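Oligogalacturonate lyase (Vibrio parahaemolyticus RIMD 2210633, PDB 3C5M) probably cleaves short oligogalacturonides derived from pectin by a lyase reaction, using a seven-bladed beta-propeller that carries a manganese ion. Local coordinates at residues 347-350 with 351-355; 324-327 with 328-331. One frame throughout, in Å; residues are numbered along the deposited sequence.

Interaction 1 (347-350 with 351-355); sequences GDRQ and ITHPH. With MN (manganese (II) ion), chain D.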
loop_
_atom_site.group_PDB
_atom_site.type_symbol
_atom_site.label_atom_id
_atom_site.label_comp_id
_atom_site.label_asym_id
_atom_site.label_seq_id
_atom_site.Cartn_x
_atom_site.Cartn_y
_atom_site.Cartn_z
ATOM N N GLY A 347 -6.498 6.019 -17.330
ATOM C CA GLY A 347 -5.248 6.560 -16.833
ATOM C C GLY A 347 -4.857 6.029 -15.472
ATOM O O GLY A 347 -3.720 6.218 -15.052
ATOM N N ASP A 348 -5.786 5.375 -14.779
ATOM C CA ASP A 348 -5.499 4.815 -13.454
ATOM C C ASP A 348 -4.829 3.462 -13.632
ATOM O O ASP A 348 -5.449 2.523 -14.109
ATOM C CB ASP A 348 -6.785 4.613 -12.660
ATOM C CG ASP A 348 -6.522 4.371 -11.196
ATOM O OD1 ASP A 348 -5.426 3.849 -10.877
ATOM O OD2 ASP A 348 -7.406 4.693 -10.366
ATOM N N ARG A 349 -3.574 3.354 -13.231
ATOM C CA ARG A 349 -2.854 2.105 -13.391
ATOM C C ARG A 349 -2.938 1.188 -12.181
ATOM O O ARG A 349 -2.664 -0.007 -12.287
ATOM C CB ARG A 349 -1.384 2.393 -13.714
ATOM C CG ARG A 349 -0.535 1.153 -13.885
ATOM C CD ARG A 349 0.913 1.495 -14.192
ATOM N NE ARG A 349 1.346 0.965 -15.481
ATOM C CZ ARG A 349 1.112 1.549 -16.651
ATOM N NH1 ARG A 349 0.449 2.695 -16.702
ATOM N NH2 ARG A 349 1.531 0.981 -17.774
ATOM N N GLN A 350 -3.334 1.733 -11.039
ATOM C CA GLN A 350 -3.397 0.936 -9.823
ATOM C C GLN A 350 -4.687 0.165 -9.546
ATOM O O GLN A 350 -4.635 -0.887 -8.917
ATOM C CB GLN A 350 -3.061 1.805 -8.594
ATOM C CG GLN A 350 -1.618 2.340 -8.511
ATOM C CD GLN A 350 -0.545 1.252 -8.341
ATOM O OE1 GLN A 350 -0.620 0.404 -7.447
ATOM N NE2 GLN A 350 0.470 1.292 -9.201
ATOM N N ILE A 351 -5.843 0.653 -9.991
ATOM C CA ILE A 351 -7.100 -0.068 -9.703
ATOM C C ILE A 351 -7.041 -1.527 -10.072
ATOM O O ILE A 351 -7.644 -2.381 -9.420
ATOM C CB ILE A 351 -8.297 0.498 -10.465
ATOM C CG1 ILE A 351 -7.806 1.237 -11.702
ATOM C CG2 ILE A 351 -9.141 1.367 -9.554
ATOM C CD1 ILE A 351 -8.901 2.010 -12.368
ATOM N N THR A 352 -6.285 -1.795 -11.123
ATOM C CA THR A 352 -6.157 -3.129 -11.662
ATOM C C THR A 352 -5.178 -4.014 -10.880
ATOM O O THR A 352 -5.157 -5.228 -11.060
ATOM C CB THR A 352 -5.790 -3.013 -13.166
ATOM O OG1 THR A 352 -5.639 -4.311 -13.726
ATOM C CG2 THR A 352 -4.497 -2.211 -13.349
ATOM N N HIS A 353 -4.387 -3.417 -9.995
ATOM C CA HIS A 353 -3.438 -4.194 -9.198
ATOM C C HIS A 353 -4.121 -5.017 -8.099
ATOM O O HIS A 353 -5.003 -4.530 -7.384
ATOM C CB HIS A 353 -2.394 -3.271 -8.548
ATOM C CG HIS A 353 -1.442 -2.642 -9.521
ATOM N ND1 HIS A 353 -0.291 -1.995 -9.120
ATOM C CD2 HIS A 353 -1.469 -2.559 -10.870
ATOM C CE1 HIS A 353 0.350 -1.542 -10.182
ATOM N NE2 HIS A 353 -0.343 -1.870 -11.257
ATOM N N PRO A 354 -3.723 -6.284 -7.958
ATOM C CA PRO A 354 -4.310 -7.150 -6.932
ATOM C C PRO A 354 -4.061 -6.623 -5.514
ATOM O O PRO A 354 -4.968 -6.633 -4.682
ATOM C CB PRO A 354 -3.621 -8.491 -7.174
ATOM C CG PRO A 354 -3.333 -8.456 -8.664
ATOM C CD PRO A 354 -2.844 -7.051 -8.856
ATOM N N HIS A 355 -2.835 -6.160 -5.257
ATOM C CA HIS A 355 -2.441 -5.634 -3.938
ATOM C C HIS A 355 -2.854 -6.580 -2.818
ATOM O O HIS A 355 -3.555 -6.198 -1.879
ATOM C CB HIS A 355 -3.065 -4.250 -3.711
ATOM C CG HIS A 355 -2.501 -3.195 -4.604
ATOM N ND1 HIS A 355 -3.202 -2.063 -4.954
ATOM C CD2 HIS A 355 -1.311 -3.115 -5.245
ATOM C CE1 HIS A 355 -2.469 -1.334 -5.777
ATOM N NE2 HIS A 355 -1.317 -1.952 -5.968
HETATM MN MN MN D . 0.490 -1.568 -7.094
HETATM O O HOH W 1 2.323 -0.702 -8.092
#

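Interaction 2 (324-327 with 328-331); sequences VLNT and KAKS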
loop_
_atom_site.group_PDB
_atom_site.type_symbol
_atom_site.label_atom_id
_atom_site.label_comp_id
_atom_site.label_asym_id
_atom_site.label_seq_id
_atom_site.Cartn_x
_atom_site.Cartn_y
_atom_site.Cartn_z
ATOM N N VAL A 324 1.678 -17.495 -1.554
ATOM C CA VAL A 324 1.710 -17.406 -0.105
ATOM C C VAL A 324 3.030 -18.020 0.361
ATOM O O VAL A 324 3.168 -19.241 0.489
ATOM C CB VAL A 324 0.520 -18.130 0.541
ATOM C CG1 VAL A 324 0.694 -18.172 2.034
ATOM C CG2 VAL A 324 -0.766 -17.407 0.202
ATOM N N LEU A 325 4.012 -17.153 0.582
ATOM C CA LEU A 325 5.326 -17.574 1.026
ATOM C C LEU A 325 5.339 -17.872 2.518
ATOM O O LEU A 325 4.661 -17.221 3.307
ATOM C CB LEU A 325 6.367 -16.497 0.708
ATOM C CG LEU A 325 6.602 -16.149 -0.766
ATOM C CD1 LEU A 325 5.370 -15.472 -1.331
ATOM C CD2 LEU A 325 7.813 -15.227 -0.904
ATOM N N ASN A 326 6.121 -18.874 2.887
ATOM C CA ASN A 326 6.271 -19.277 4.268
ATOM C C ASN A 326 7.694 -18.893 4.694
ATOM O O ASN A 326 8.641 -19.610 4.394
ATOM C CB ASN A 326 6.086 -20.780 4.372
ATOM C CG ASN A 326 6.017 -21.251 5.794
ATOM O OD1 ASN A 326 6.892 -20.943 6.607
ATOM N ND2 ASN A 326 4.974 -22.012 6.112
ATOM N N THR A 327 7.836 -17.762 5.383
ATOM C CA THR A 327 9.135 -17.259 5.841
ATOM C C THR A 327 10.034 -18.311 6.493
ATOM O O THR A 327 11.158 -18.533 6.044
ATOM C CB THR A 327 8.954 -16.076 6.838
ATOM O OG1 THR A 327 8.386 -14.960 6.146
ATOM C CG2 THR A 327 10.285 -15.655 7.449
ATOM N N LYS A 328 9.537 -18.946 7.552
ATOM C CA LYS A 328 10.292 -19.961 8.273
ATOM C C LYS A 328 10.697 -21.121 7.364
ATOM O O LYS A 328 11.885 -21.376 7.170
ATOM C CB LYS A 328 9.466 -20.481 9.452
ATOM C CG LYS A 328 10.241 -20.569 10.770
ATOM C CD LYS A 328 11.377 -21.597 10.711
ATOM C CE LYS A 328 12.362 -21.420 11.865
ATOM N NZ LYS A 328 11.704 -21.387 13.200
ATOM N N ALA A 329 9.712 -21.819 6.805
ATOM C CA ALA A 329 9.976 -22.950 5.912
ATOM C C ALA A 329 10.672 -22.511 4.622
ATOM O O ALA A 329 11.139 -23.341 3.838
ATOM C CB ALA A 329 8.670 -23.670 5.577
ATOM N N LYS A 330 10.742 -21.200 4.410
ATOM C CA LYS A 330 11.370 -20.638 3.221
ATOM C C LYS A 330 10.809 -21.339 1.992
ATOM O O LYS A 330 11.535 -21.990 1.254
ATOM C CB LYS A 330 12.896 -20.809 3.294
ATOM C CG LYS A 330 13.516 -20.194 4.555
ATOM C CD LYS A 330 15.040 -20.337 4.617
ATOM C CE LYS A 330 15.736 -19.532 3.534
ATOM N NZ LYS A 330 17.210 -19.512 3.732
ATOM N N SER A 331 9.508 -21.195 1.773
ATOM C CA SER A 331 8.863 -21.840 0.642
ATOM C C SER A 331 7.653 -21.070 0.135
ATOM O O SER A 331 6.770 -20.715 0.904
ATOM C CB SER A 331 8.417 -23.236 1.048
ATOM O OG SER A 331 7.528 -23.158 2.145
#

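Interaction 1 (347-350 with 351-355)
Gln350, His353 and His355 each carry CG anti to their own carbonyl carbon, with chi1 between -66° and -69°, and a further bend at chi2 of Gln350 turns its amide back toward the two rings. The three side chains thereby converge on one manganese ion. Gln350 OE1 binds the manganese at 2.3 Å, His353 ND1 binds it at 2.2 Å, and His355 binds through NE2, where His353 uses ND1. The Gln350 amide lies nearly coplanar with the His355 ring, OE1 reaching that ring's edge in its plane, whereas amide and His353 ring stand steeply to each other. OE1 and the two ring nitrogens come close because they share the metal, not through hydrogen bonds. A water molecule and His287, from strand 285-290 of the propeller, complete the five ligands; near the middle of a seven-bladed beta-propeller, such a cluster is consistent with a metal-dependent lyase site.

The backbone brings the ligands together through a type I beta turn from Gln350 to His353, closed by His353 N donating to Gln350 O at 2.8 Å from well above the carbonyl plane. The same turn lays Gln350 CA over one face of the His353 ring, a CH-pi contact 4.1 Å from its centroid. Just before it, Asp348 forms an Asx turn: its OD1 accepts from Gln350 N at 3.0 Å, nearly along the C-O axis, and more weakly from Ile351 N. The aliphatic end of Ile351 packs against this carboxylate arm, CD1 lying 3.4 Å from Asp348 CB. Toward the surrounding chain, Thr352 OG1 hydrogen-bonds to Ser341 O, and His355 N is held by Asp300 OD2.

Interaction 2 (324-327 with 328-331)
Asn326 and Ser331 face each other as an antiparallel hydrogen-bonded pair in the hairpin joining strands 321-326 and 334-337, and Lys330 shares the position opposite Asn326 to make a G1 beta bulge. Asn326 N donates to Ser331 O at 2.8 Å, and Ser331 N returns a longer bond of 3.2 Å to Asn326 O. Ser331 O, which already accepts from Asn326 N, also meets Leu325 CA at 3.5 Å in a CA-H...O contact. Lys330 takes the bulge position with both backbone angles positive, and its N makes a weak bond to Thr327 O.

The Asn326 side chain adds a side-chain-to-backbone bond to the turn. With CG anti to the backbone N (chi1 -171°), the amide swings toward Ala329, where OD1 accepts from Ala329 N at 3.0 Å, the donor standing above the amide plane. Ala329 CB rests against the same amide, and Ser331 OG sits beside Asn326 CB.

Leu325 packs on Met280 and Ile266 of the neighbouring sheet. Val324 pairs through its backbone with Gln333, continuing the hairpin. Beyond the turn's own residues, Thr327 OG1 reaches Gly294 O in a hydrogen bond, tying the bend to the adjoining hairpin of the blade.

Interaction 2 comes first along the chain, and strand 334-337 and the loop after it lead to interaction 1. Their centres are 27 Å apart and their nearest atoms about 11 Å, so the two do not touch. Residues 324-331 form a hairpin bend of the four-stranded sheet 285-290, 296-301, 321-326 and 334-337, about 21 Å from the chain centre. Residues 347-355 lie only about 11 Å from that centre, in the loop running on to strand 357-358 of the next sheet. Strand 285-290, of the same sheet as the hairpin, supplies His287 to the manganese, so one blade both carries the peripheral hairpin and contributes to the metal site.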